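Local coordinates for 199aa long hypothetical Trp repressor binding protein (PDB 2ZKI) that is of unknown function but belongs to the flavodoxin-like NADPH-dependent FMN reductase family and therefore probably binds FMN, at residues N6-F11 with M68-G73; P109-T114 with K185-V190; I37-E42 with D55-I60; K22-G27 with K178-Q183. All coordinates share one frame; numbering follows the deposited sequence.

Contact 1. Residues N6-F11 with M68-G73. With SO4 (sulfate ion), chain N.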
# COMPACT_ATOMS: atom_id res chain seq x y z
N ASN A 6 -14.70 -13.64 21.76
CA ASN A 6 -13.58 -14.55 21.57
C ASN A 6 -12.50 -13.90 20.72
O ASN A 6 -12.75 -13.44 19.61
CB ASN A 6 -14.05 -15.85 20.92
CG ASN A 6 -15.00 -16.65 21.80
OD1 ASN A 6 -15.95 -17.25 21.30
ND2 ASN A 6 -14.73 -16.68 23.10
N ILE A 7 -11.28 -13.86 21.26
CA ILE A 7 -10.15 -13.25 20.57
C ILE A 7 -9.13 -14.30 20.18
O ILE A 7 -8.58 -15.00 21.03
CB ILE A 7 -9.49 -12.13 21.43
CG1 ILE A 7 -10.49 -10.99 21.71
CG2 ILE A 7 -8.21 -11.60 20.77
CD1 ILE A 7 -11.11 -10.35 20.47
N LEU A 8 -8.88 -14.41 18.87
CA LEU A 8 -7.86 -15.30 18.35
C LEU A 8 -6.59 -14.53 18.03
O LEU A 8 -6.60 -13.60 17.22
CB LEU A 8 -8.35 -16.04 17.10
CG LEU A 8 -7.45 -17.13 16.52
CD1 LEU A 8 -7.53 -18.41 17.34
CD2 LEU A 8 -7.81 -17.41 15.07
N VAL A 9 -5.50 -14.91 18.68
CA VAL A 9 -4.19 -14.35 18.37
C VAL A 9 -3.46 -15.33 17.46
O VAL A 9 -3.01 -16.39 17.89
CB VAL A 9 -3.37 -14.03 19.65
CG1 VAL A 9 -2.02 -13.42 19.28
CG2 VAL A 9 -4.14 -13.08 20.57
N LEU A 10 -3.39 -14.96 16.18
CA LEU A 10 -2.79 -15.79 15.15
C LEU A 10 -1.46 -15.20 14.72
O LEU A 10 -1.35 -13.99 14.51
CB LEU A 10 -3.75 -15.89 13.96
CG LEU A 10 -3.36 -16.72 12.73
CD1 LEU A 10 -3.18 -18.17 13.11
CD2 LEU A 10 -4.43 -16.58 11.66
N PHE A 11 -0.44 -16.05 14.58
CA PHE A 11 0.89 -15.57 14.22
C PHE A 11 1.77 -16.62 13.54
O PHE A 11 1.62 -17.82 13.76
CB PHE A 11 1.62 -14.98 15.44
CG PHE A 11 2.09 -16.01 16.44
CD1 PHE A 11 1.24 -16.49 17.42
CD2 PHE A 11 3.40 -16.48 16.39
CE1 PHE A 11 1.68 -17.43 18.35
CE2 PHE A 11 3.85 -17.43 17.31
CZ PHE A 11 2.99 -17.90 18.29
N MET A 68 -11.00 -20.02 13.48
CA MET A 68 -11.46 -18.83 12.77
C MET A 68 -12.97 -18.64 12.94
O MET A 68 -13.46 -17.51 13.02
CB MET A 68 -11.10 -18.91 11.29
CG MET A 68 -9.62 -19.18 11.00
SD MET A 68 -8.51 -17.81 11.38
CE MET A 68 -8.89 -16.67 10.05
N ARG A 69 -13.71 -19.75 12.98
CA ARG A 69 -15.16 -19.73 13.20
C ARG A 69 -15.49 -19.35 14.64
O ARG A 69 -16.46 -18.63 14.90
CB ARG A 69 -15.78 -21.09 12.87
CG ARG A 69 -15.67 -21.51 11.42
CD ARG A 69 -16.26 -22.90 11.23
NE ARG A 69 -16.25 -23.32 9.83
CZ ARG A 69 -15.36 -24.14 9.29
NH1 ARG A 69 -14.39 -24.67 10.03
NH2 ARG A 69 -15.44 -24.45 8.00
N TRP A 70 -14.67 -19.85 15.57
CA TRP A 70 -14.82 -19.62 17.00
C TRP A 70 -14.70 -18.14 17.37
O TRP A 70 -15.51 -17.62 18.14
CB TRP A 70 -13.76 -20.44 17.75
CG TRP A 70 -13.63 -20.14 19.21
CD1 TRP A 70 -14.41 -20.63 20.22
CD2 TRP A 70 -12.65 -19.30 19.84
NE1 TRP A 70 -13.99 -20.14 21.43
CE2 TRP A 70 -12.91 -19.32 21.23
CE3 TRP A 70 -11.58 -18.52 19.36
CZ2 TRP A 70 -12.13 -18.60 22.15
CZ3 TRP A 70 -10.81 -17.81 20.27
CH2 TRP A 70 -11.09 -17.85 21.65
N ALA A 71 -13.70 -17.48 16.79
CA ALA A 71 -13.34 -16.11 17.15
C ALA A 71 -14.38 -15.07 16.75
O ALA A 71 -15.07 -15.21 15.73
CB ALA A 71 -11.98 -15.76 16.55
N ASP A 72 -14.48 -14.02 17.57
CA ASP A 72 -15.28 -12.84 17.26
C ASP A 72 -14.38 -11.66 16.90
O ASP A 72 -14.85 -10.61 16.46
CB ASP A 72 -16.17 -12.47 18.46
CG ASP A 72 -17.16 -13.56 18.82
OD1 ASP A 72 -18.06 -13.84 18.00
OD2 ASP A 72 -17.04 -14.12 19.93
N GLY A 73 -13.07 -11.85 17.09
CA GLY A 73 -12.06 -10.83 16.78
C GLY A 73 -10.69 -11.45 16.60
O GLY A 73 -10.39 -12.50 17.17
S SO4 N . -13.64 -27.51 8.31
O1 SO4 N . -13.89 -27.42 9.75
O2 SO4 N . -12.55 -28.45 8.06
O3 SO4 N . -14.85 -27.98 7.63
O4 SO4 N . -13.28 -26.19 7.79
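Trp70 lays one face of its indole over Asn6, whose CB stands 3.5 Å from the centroid of the six-membered ring, close to the ring normal, in a CH-pi contact. The Asn6 amide prolongs the stack, its plane tilted only 14° from the indole. With CG anti to the backbone N (chi1 170°), the ring reaches back from the last turn of helix 65-70 over the start of the strand, and its edge meets Ile7 O. With an alanine here, the Asn6 side chain would probably be freer to turn and Lys36 would be left without its cation-pi partner.

The tightest part is the backbone where the chain leaves the helix. Asn6 O accepts Asp72 N at 2.7 Å and, weakly, Gly73 N; the Asp72 carboxylate returns to Asn6 N through the anti lone pair of OD2 (3.0 Å), an oxygen also paired with Lys195. Leu8 N then donates to Gly73 O at 3.0 Å in a nearly straight bond (169°). Beneath, Leu8 CB packs on Ala71 CB (3.7 Å), and its CD2 lies 3.8 Å from Met68 SD, delivered by a chain bent at chi2 and chi3.

Arg69, on the solvent side, extends away from the strand and grips a sulfate, NH1 and NH2 both donating to O4, with NH2 at 2.8 Å. The parallel bridge between Ile7 and Gly73 is where the beta-alpha-beta crossover from strand 34-39 through helix 65-70 enters strand 73-79, passing over strand 6-11 to give the 2-1-3-4-5 order of a flavodoxin-like sheet.

Contact 2. Residues P109-T114 with K185-V190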
# COMPACT_ATOMS: atom_id res chain seq x y z
N PRO A 109 -13.86 -7.68 13.49
CA PRO A 109 -12.68 -6.83 13.61
C PRO A 109 -11.35 -7.59 13.56
O PRO A 109 -11.25 -8.72 14.06
CB PRO A 109 -12.86 -6.18 14.98
CG PRO A 109 -13.63 -7.17 15.76
CD PRO A 109 -14.55 -7.85 14.79
N VAL A 110 -10.34 -6.97 12.96
CA VAL A 110 -9.01 -7.54 12.84
C VAL A 110 -7.94 -6.48 13.12
O VAL A 110 -8.05 -5.34 12.66
CB VAL A 110 -8.78 -8.24 11.46
CG1 VAL A 110 -8.96 -7.27 10.29
CG2 VAL A 110 -7.42 -8.92 11.39
N THR A 111 -6.92 -6.86 13.88
CA THR A 111 -5.78 -5.99 14.15
C THR A 111 -4.47 -6.69 13.77
O THR A 111 -4.38 -7.92 13.85
CB THR A 111 -5.76 -5.47 15.62
OG1 THR A 111 -4.75 -4.47 15.77
CG2 THR A 111 -5.51 -6.60 16.62
N PHE A 112 -3.47 -5.91 13.37
CA PHE A 112 -2.22 -6.48 12.87
C PHE A 112 -1.01 -6.05 13.67
O PHE A 112 -0.93 -4.92 14.16
CB PHE A 112 -2.01 -6.11 11.39
CG PHE A 112 -3.13 -6.55 10.49
CD1 PHE A 112 -4.09 -5.64 10.06
CD2 PHE A 112 -3.23 -7.87 10.07
CE1 PHE A 112 -5.13 -6.04 9.23
CE2 PHE A 112 -4.26 -8.28 9.24
CZ PHE A 112 -5.21 -7.36 8.81
N PHE A 113 -0.05 -6.97 13.79
CA PHE A 113 1.22 -6.71 14.46
C PHE A 113 2.38 -7.39 13.74
O PHE A 113 2.20 -8.41 13.07
CB PHE A 113 1.16 -7.11 15.94
CG PHE A 113 0.92 -8.58 16.18
CD1 PHE A 113 -0.37 -9.11 16.11
CD2 PHE A 113 1.97 -9.42 16.53
CE1 PHE A 113 -0.59 -10.47 16.36
CE2 PHE A 113 1.76 -10.78 16.78
CZ PHE A 113 0.47 -11.30 16.69
N THR A 114 3.57 -6.81 13.87
CA THR A 114 4.74 -7.27 13.13
C THR A 114 6.04 -7.02 13.89
O THR A 114 6.02 -6.55 15.03
CB THR A 114 4.78 -6.66 11.69
OG1 THR A 114 5.77 -7.33 10.90
CG2 THR A 114 5.07 -5.16 11.72
N LYS A 185 -6.33 -4.95 24.14
CA LYS A 185 -7.44 -4.22 24.74
C LYS A 185 -8.28 -3.56 23.66
O LYS A 185 -9.51 -3.56 23.73
CB LYS A 185 -6.92 -3.17 25.73
CG LYS A 185 -8.02 -2.46 26.51
CD LYS A 185 -7.46 -1.34 27.37
CE LYS A 185 -8.56 -0.69 28.19
NZ LYS A 185 -8.05 0.41 29.06
N ARG A 186 -7.60 -3.01 22.66
CA ARG A 186 -8.25 -2.28 21.57
C ARG A 186 -9.11 -3.19 20.67
O ARG A 186 -10.20 -2.80 20.26
CB ARG A 186 -7.19 -1.52 20.76
CG ARG A 186 -7.71 -0.42 19.85
CD ARG A 186 -8.20 0.82 20.60
NE ARG A 186 -9.63 0.76 20.90
CZ ARG A 186 -10.59 1.06 20.03
NH1 ARG A 186 -10.30 1.45 18.79
NH2 ARG A 186 -11.86 0.97 20.40
N ILE A 187 -8.62 -4.39 20.37
CA ILE A 187 -9.36 -5.34 19.53
C ILE A 187 -10.57 -5.94 20.24
O ILE A 187 -11.60 -6.20 19.62
CB ILE A 187 -8.44 -6.46 18.92
CG1 ILE A 187 -9.20 -7.33 17.91
CG2 ILE A 187 -7.81 -7.34 20.00
CD1 ILE A 187 -9.56 -6.63 16.62
N THR A 188 -10.43 -6.15 21.55
CA THR A 188 -11.51 -6.70 22.37
C THR A 188 -12.70 -5.74 22.43
O THR A 188 -13.85 -6.17 22.33
CB THR A 188 -11.02 -7.02 23.80
OG1 THR A 188 -9.92 -7.94 23.72
CG2 THR A 188 -12.12 -7.65 24.64
N GLU A 189 -12.41 -4.45 22.58
CA GLU A 189 -13.44 -3.41 22.65
C GLU A 189 -14.32 -3.36 21.40
O GLU A 189 -15.54 -3.21 21.49
CB GLU A 189 -12.82 -2.04 22.91
CG GLU A 189 -12.34 -1.83 24.34
CD GLU A 189 -11.85 -0.42 24.62
OE1 GLU A 189 -10.99 0.07 23.86
OE2 GLU A 189 -12.33 0.19 25.60
N VAL A 190 -13.69 -3.49 20.24
CA VAL A 190 -14.40 -3.48 18.96
C VAL A 190 -15.15 -4.80 18.77
O VAL A 190 -16.25 -4.82 18.20
CB VAL A 190 -13.43 -3.22 17.78
CG1 VAL A 190 -14.21 -2.98 16.49
CG2 VAL A 190 -12.52 -2.04 18.08
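Ile187 points from helix 174-195 into the groove between Pro109 and Thr111, and apolar contact accounts for everything that crosses here. Its CD1 lies 3.7 Å from Pro109 CB and also rests on the Pro109 carbonyl, the two side chains meeting at about a right angle. Farther back on the same side chain, CB is 3.7 Å from Thr111 CG2. Val190, a turn later, sets CG1 against Pro109 CB at 3.8 Å and packs on Ile140 of the second subunit as well. The two segments run almost antiparallel (169°), with their axes 8.4 Å apart.

Polar interactions are directed to other partners. Thr111 has OG1 anti to the backbone N (chi1 -171°), which turns the hydroxyl to Val142 O and leaves the methyl to face the helix. Along the helix itself, Glu189 OE1 sits at the edge of the Arg186 guanidinium, in its plane, in a salt bridge whose hydrogen bond, from NE to OE1 at 3.3 Å, is weak.

No hydrogen bond joins 109-114 to 185-190, and the five residues that touch are all buried; here the last helix of the flavodoxin-like fold is seated by the fit of methyl groups and a proline ring, the directional bond to the strand coming a turn earlier, from Gln183 NE2 to Phe112 O.

Contact 3. Residues I37-E42 with D55-I60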
# COMPACT_ATOMS: atom_id res chain seq x y z
N ILE A 37 -4.35 -18.50 21.65
CA ILE A 37 -3.12 -18.17 20.93
C ILE A 37 -2.74 -19.36 20.04
O ILE A 37 -2.49 -20.46 20.54
CB ILE A 37 -1.96 -17.80 21.89
CG1 ILE A 37 -2.29 -16.50 22.64
CG2 ILE A 37 -0.64 -17.66 21.12
CD1 ILE A 37 -1.40 -16.24 23.85
N ARG A 38 -2.70 -19.13 18.73
CA ARG A 38 -2.41 -20.18 17.76
C ARG A 38 -1.33 -19.73 16.78
O ARG A 38 -1.24 -18.55 16.44
CB ARG A 38 -3.67 -20.55 16.98
CG ARG A 38 -4.90 -20.95 17.81
CD ARG A 38 -4.86 -22.41 18.23
NE ARG A 38 -4.42 -22.57 19.61
CZ ARG A 38 -5.23 -22.81 20.64
NH1 ARG A 38 -6.54 -22.93 20.46
NH2 ARG A 38 -4.73 -22.93 21.86
N ARG A 39 -0.52 -20.69 16.33
CA ARG A 39 0.48 -20.44 15.28
C ARG A 39 0.14 -21.20 14.00
O ARG A 39 -0.71 -22.10 14.01
CB ARG A 39 1.90 -20.77 15.77
CG ARG A 39 2.08 -22.15 16.41
CD ARG A 39 2.46 -23.21 15.39
NE ARG A 39 2.86 -24.46 16.03
CZ ARG A 39 4.12 -24.85 16.20
NH1 ARG A 39 4.38 -26.00 16.81
NH2 ARG A 39 5.13 -24.10 15.78
N VAL A 40 0.79 -20.84 12.90
CA VAL A 40 0.56 -21.49 11.60
C VAL A 40 1.63 -22.53 11.26
O VAL A 40 2.73 -22.50 11.81
CB VAL A 40 0.42 -20.47 10.43
CG1 VAL A 40 -0.86 -19.67 10.55
CG2 VAL A 40 1.64 -19.55 10.35
N ARG A 41 1.28 -23.43 10.34
CA ARG A 41 2.17 -24.46 9.83
C ARG A 41 3.33 -23.84 9.05
O ARG A 41 3.16 -22.82 8.38
CB ARG A 41 1.38 -25.38 8.91
CG ARG A 41 1.93 -26.79 8.73
CD ARG A 41 1.31 -27.43 7.50
NE ARG A 41 1.20 -28.88 7.61
CZ ARG A 41 0.13 -29.53 8.06
NH1 ARG A 41 -0.95 -28.86 8.46
NH2 ARG A 41 0.13 -30.86 8.11
N GLU A 42 4.50 -24.46 9.14
CA GLU A 42 5.67 -24.02 8.38
C GLU A 42 5.60 -24.49 6.93
O GLU A 42 5.21 -25.63 6.65
CB GLU A 42 6.97 -24.51 9.04
CG GLU A 42 8.26 -24.00 8.39
CD GLU A 42 8.37 -22.48 8.40
OE1 GLU A 42 8.10 -21.85 7.36
OE2 GLU A 42 8.72 -21.92 9.46
N ASP A 55 11.15 -25.53 19.59
CA ASP A 55 10.93 -25.73 21.03
C ASP A 55 10.39 -24.48 21.75
O ASP A 55 9.82 -24.59 22.84
CB ASP A 55 12.22 -26.22 21.70
CG ASP A 55 13.43 -25.34 21.38
OD1 ASP A 55 13.48 -24.19 21.88
OD2 ASP A 55 14.33 -25.80 20.65
N LYS A 56 10.58 -23.32 21.13
CA LYS A 56 10.05 -22.06 21.65
C LYS A 56 8.53 -21.95 21.44
O LYS A 56 7.86 -21.18 22.13
CB LYS A 56 10.76 -20.86 21.00
CG LYS A 56 12.19 -20.64 21.48
CD LYS A 56 12.23 -19.94 22.84
CE LYS A 56 13.66 -19.80 23.37
NZ LYS A 56 14.23 -21.11 23.82
N VAL A 57 8.02 -22.72 20.49
CA VAL A 57 6.61 -22.64 20.07
C VAL A 57 5.85 -23.95 20.27
O VAL A 57 4.68 -24.06 19.89
CB VAL A 57 6.49 -22.19 18.59
CG1 VAL A 57 5.15 -21.51 18.34
CG2 VAL A 57 7.61 -21.25 18.20
N LYS A 58 6.50 -24.94 20.89
CA LYS A 58 5.90 -26.27 21.06
C LYS A 58 4.74 -26.32 22.07
O LYS A 58 3.93 -27.25 22.05
CB LYS A 58 6.96 -27.33 21.38
CG LYS A 58 7.66 -27.85 20.13
CD LYS A 58 8.68 -28.94 20.42
CE LYS A 58 9.36 -29.40 19.14
NZ LYS A 58 10.36 -30.47 19.37
N ASP A 59 4.67 -25.31 22.93
CA ASP A 59 3.55 -25.16 23.86
C ASP A 59 2.31 -24.57 23.18
O ASP A 59 1.18 -24.79 23.64
CB ASP A 59 3.95 -24.30 25.06
CG ASP A 59 4.87 -25.03 26.01
OD1 ASP A 59 4.49 -26.11 26.51
OD2 ASP A 59 5.98 -24.52 26.28
N ILE A 60 2.52 -23.83 22.09
CA ILE A 60 1.43 -23.20 21.34
C ILE A 60 0.94 -24.11 20.21
O ILE A 60 1.70 -24.43 19.29
CB ILE A 60 1.85 -21.82 20.77
CG1 ILE A 60 2.25 -20.88 21.91
CG2 ILE A 60 0.72 -21.20 19.95
CD1 ILE A 60 3.22 -19.78 21.50
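The Arg39 guanidinium has Val57 over one face: the carbonyl O stands 3.6 Å above the plane near the rim, and on the same side CG1 lies 3.6 Å from NH2. Ile60 O approaches that side obliquely, 3.5 Å from NE. Two backbone carbonyls thus lie near the cationic group, which would probably be favourable electrostatically. CG of Arg39 is wedged between the backbone N and the carbonyl carbon (chi1 51°), which sets it 3.7 Å from Val57 CG1; the bend at chi2 (90°) then carries the guanidinium across the turn.

The turn is type I, from Val57 to Ile60, closed by Ile60 N bonding to Val57 O at 3.1 Å, so the carbonyl that faces the guanidinium is also the one that closes the turn. In the flavodoxin-like fold of this chain, 34-39 is an outermost strand of the parallel sheet, and 55-60 belongs to the long connection from it to helix 65-70. Arg39 also makes backbone hydrogen bonds to Pro61 and Val63, just beyond the turn.

Ile60 supplies the apolar half of the contact. Its CG2 reaches Ile37 O at 3.3 Å and Ile37 CG2 at 4.0 Å, the two side chains meeting at a slant, while Phe11 and Val18 press on Ile60 from the sheet and from helix 16-31. Arg38 starts away from the turn, but its chain folds back; NE makes a weak bond to Ile37 O (3.0 Å), and NH2 pairs with a sulfate ion.

Contact 4. Residues K22-G27 with K178-Q183. With SO4 (sulfate ion), chain M; SO4 (sulfate ion), chain K.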
# COMPACT_ATOMS: atom_id res chain seq x y z
N LYS A 22 1.77 -13.17 23.01
CA LYS A 22 1.36 -13.43 24.40
C LYS A 22 0.87 -12.17 25.11
O LYS A 22 -0.08 -12.23 25.90
CB LYS A 22 2.51 -14.06 25.19
CG LYS A 22 2.67 -15.56 24.98
CD LYS A 22 3.71 -16.12 25.94
CE LYS A 22 3.87 -17.62 25.80
NZ LYS A 22 4.62 -17.99 24.57
N GLU A 23 1.53 -11.04 24.84
CA GLU A 23 1.18 -9.76 25.45
C GLU A 23 -0.16 -9.23 24.94
O GLU A 23 -0.95 -8.70 25.72
CB GLU A 23 2.28 -8.72 25.20
CG GLU A 23 3.58 -8.98 25.96
CD GLU A 23 3.45 -8.73 27.45
OE1 GLU A 23 4.16 -9.40 28.23
OE2 GLU A 23 2.65 -7.85 27.85
N ILE A 24 -0.40 -9.36 23.64
CA ILE A 24 -1.69 -9.01 23.05
C ILE A 24 -2.79 -9.89 23.65
O ILE A 24 -3.90 -9.43 23.91
CB ILE A 24 -1.66 -9.09 21.50
CG1 ILE A 24 -0.71 -8.04 20.93
CG2 ILE A 24 -3.06 -8.91 20.91
CD1 ILE A 24 -0.39 -8.20 19.47
N GLY A 25 -2.46 -11.16 23.87
CA GLY A 25 -3.37 -12.09 24.54
C GLY A 25 -3.68 -11.67 25.96
O GLY A 25 -4.84 -11.70 26.39
N LYS A 26 -2.64 -11.26 26.69
CA LYS A 26 -2.77 -10.82 28.08
C LYS A 26 -3.64 -9.56 28.19
O LYS A 26 -4.53 -9.49 29.04
CB LYS A 26 -1.39 -10.56 28.70
CG LYS A 26 -1.38 -10.46 30.22
CD LYS A 26 -0.06 -9.88 30.72
CE LYS A 26 0.05 -9.94 32.24
NZ LYS A 26 0.33 -11.33 32.73
N GLY A 27 -3.38 -8.59 27.32
CA GLY A 27 -4.14 -7.35 27.27
C GLY A 27 -5.61 -7.56 26.95
O GLY A 27 -6.47 -6.83 27.44
N LYS A 178 3.63 -2.69 26.86
CA LYS A 178 2.53 -1.77 27.14
C LYS A 178 1.69 -1.54 25.89
O LYS A 178 0.46 -1.48 25.96
CB LYS A 178 3.06 -0.42 27.64
CG LYS A 178 3.57 -0.41 29.08
CD LYS A 178 2.49 0.05 30.05
CE LYS A 178 3.09 0.75 31.28
NZ LYS A 178 3.98 -0.14 32.09
N ILE A 179 2.37 -1.41 24.75
CA ILE A 179 1.73 -1.17 23.46
C ILE A 179 1.02 -2.42 22.93
O ILE A 179 -0.07 -2.33 22.35
CB ILE A 179 2.73 -0.61 22.42
CG1 ILE A 179 3.14 0.82 22.80
CG2 ILE A 179 2.15 -0.63 21.01
CD1 ILE A 179 4.41 1.31 22.14
N ALA A 180 1.64 -3.58 23.13
CA ALA A 180 1.06 -4.86 22.71
C ALA A 180 -0.20 -5.20 23.51
O ALA A 180 -1.22 -5.59 22.94
CB ALA A 180 2.08 -5.97 22.80
N ARG A 181 -0.12 -5.04 24.83
CA ARG A 181 -1.27 -5.25 25.71
C ARG A 181 -2.42 -4.30 25.36
O ARG A 181 -3.59 -4.68 25.45
CB ARG A 181 -0.87 -5.10 27.19
CG ARG A 181 -0.25 -6.36 27.77
CD ARG A 181 -0.02 -6.28 29.27
NE ARG A 181 1.32 -5.82 29.59
CZ ARG A 181 1.62 -4.64 30.12
NH1 ARG A 181 2.88 -4.32 30.37
NH2 ARG A 181 0.65 -3.76 30.39
N PHE A 182 -2.07 -3.08 24.95
CA PHE A 182 -3.06 -2.10 24.52
C PHE A 182 -3.78 -2.53 23.25
O PHE A 182 -4.99 -2.33 23.12
CB PHE A 182 -2.43 -0.71 24.36
CG PHE A 182 -3.38 0.32 23.82
CD1 PHE A 182 -4.50 0.71 24.55
CD2 PHE A 182 -3.16 0.90 22.56
CE1 PHE A 182 -5.39 1.66 24.05
CE2 PHE A 182 -4.04 1.85 22.05
CZ PHE A 182 -5.16 2.23 22.80
N GLN A 183 -3.05 -3.14 22.32
CA GLN A 183 -3.63 -3.64 21.07
C GLN A 183 -4.67 -4.72 21.35
O GLN A 183 -5.74 -4.74 20.72
CB GLN A 183 -2.55 -4.15 20.12
CG GLN A 183 -3.05 -4.42 18.70
CD GLN A 183 -1.93 -4.50 17.68
OE1 GLN A 183 -0.87 -5.05 17.95
NE2 GLN A 183 -2.18 -3.95 16.50
S SO4 M . -0.39 -1.46 32.44
O1 SO4 M . 0.92 -2.10 32.48
O2 SO4 M . -0.24 -0.07 32.00
O3 SO4 M . -1.26 -2.18 31.50
O4 SO4 M . -0.98 -1.49 33.77
S SO4 K . 5.25 -4.73 32.36
O1 SO4 K . 4.34 -5.01 33.47
O2 SO4 K . 6.62 -4.73 32.85
O3 SO4 K . 5.10 -5.75 31.32
O4 SO4 K . 4.93 -3.41 31.80
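The axes of 22-27 and 178-183 cross at -54° with a closest approach of 6.6 Å, and Gly27 CA comes within 3.3 Å of Arg181 O in a CA-H...O contact. Their parent helices, 16-31 and 174-195, are the first and last of the flavodoxin-like fold, and both pack on strand 109-115 through Phe113; the glycine permits the close crossing. Two more CA-H...O contacts, Arg181 CA to Glu23 O and Ile24 CA to Ala180 O, follow the interface.

The small Ala180 fits between Glu23 and Ile24, its CB 3.7 Å from Glu23 CB. Outward of it, Glu23 and Arg181 run side by side; Arg181 NE donates to Glu23 OE2 at 3.0 Å nearly along the C-O bond, with carboxylate and guanidinium planes 68° apart. A bend at chi3 (-94°) turns the Arg181 guanidinium toward two sulfates, NH2 bonding to O1 of one at 2.7 Å. A leucine in its place would probably leave the Glu23 carboxylate without its charge partner and loosen the hold on both anions.

On the buried side, Gln183 donates through NE2 to Phe112 O, and its OE1, which accepts from Ala163 N, lies 3.5 Å from Ile24 CD1.

How the contacts relate
Contacts 1, 2 and 3 all reach one parallel sheet, and contact 4 joins two helices that cover it. Contacts 1 and 3 meet where neighbouring strands pair, Val9 O lying 2.9 Å from Arg38 N in a probable hydrogen bond. Contacts 2 and 4 share helix 174-195, with centres 10 Å apart and Phe112 O 2.8 Å from Gln183 NE2. Contact 3 touches contact 4 through Ile60 CD1, 3.8 Å from Lys22 NZ, but stays about 7 Å from contact 2 between nearest atoms. No flavin is among the groups described; in flavodoxin relatives the FMN phosphate binds in the loop after the first strand, here between 6-11 and helix 16-31.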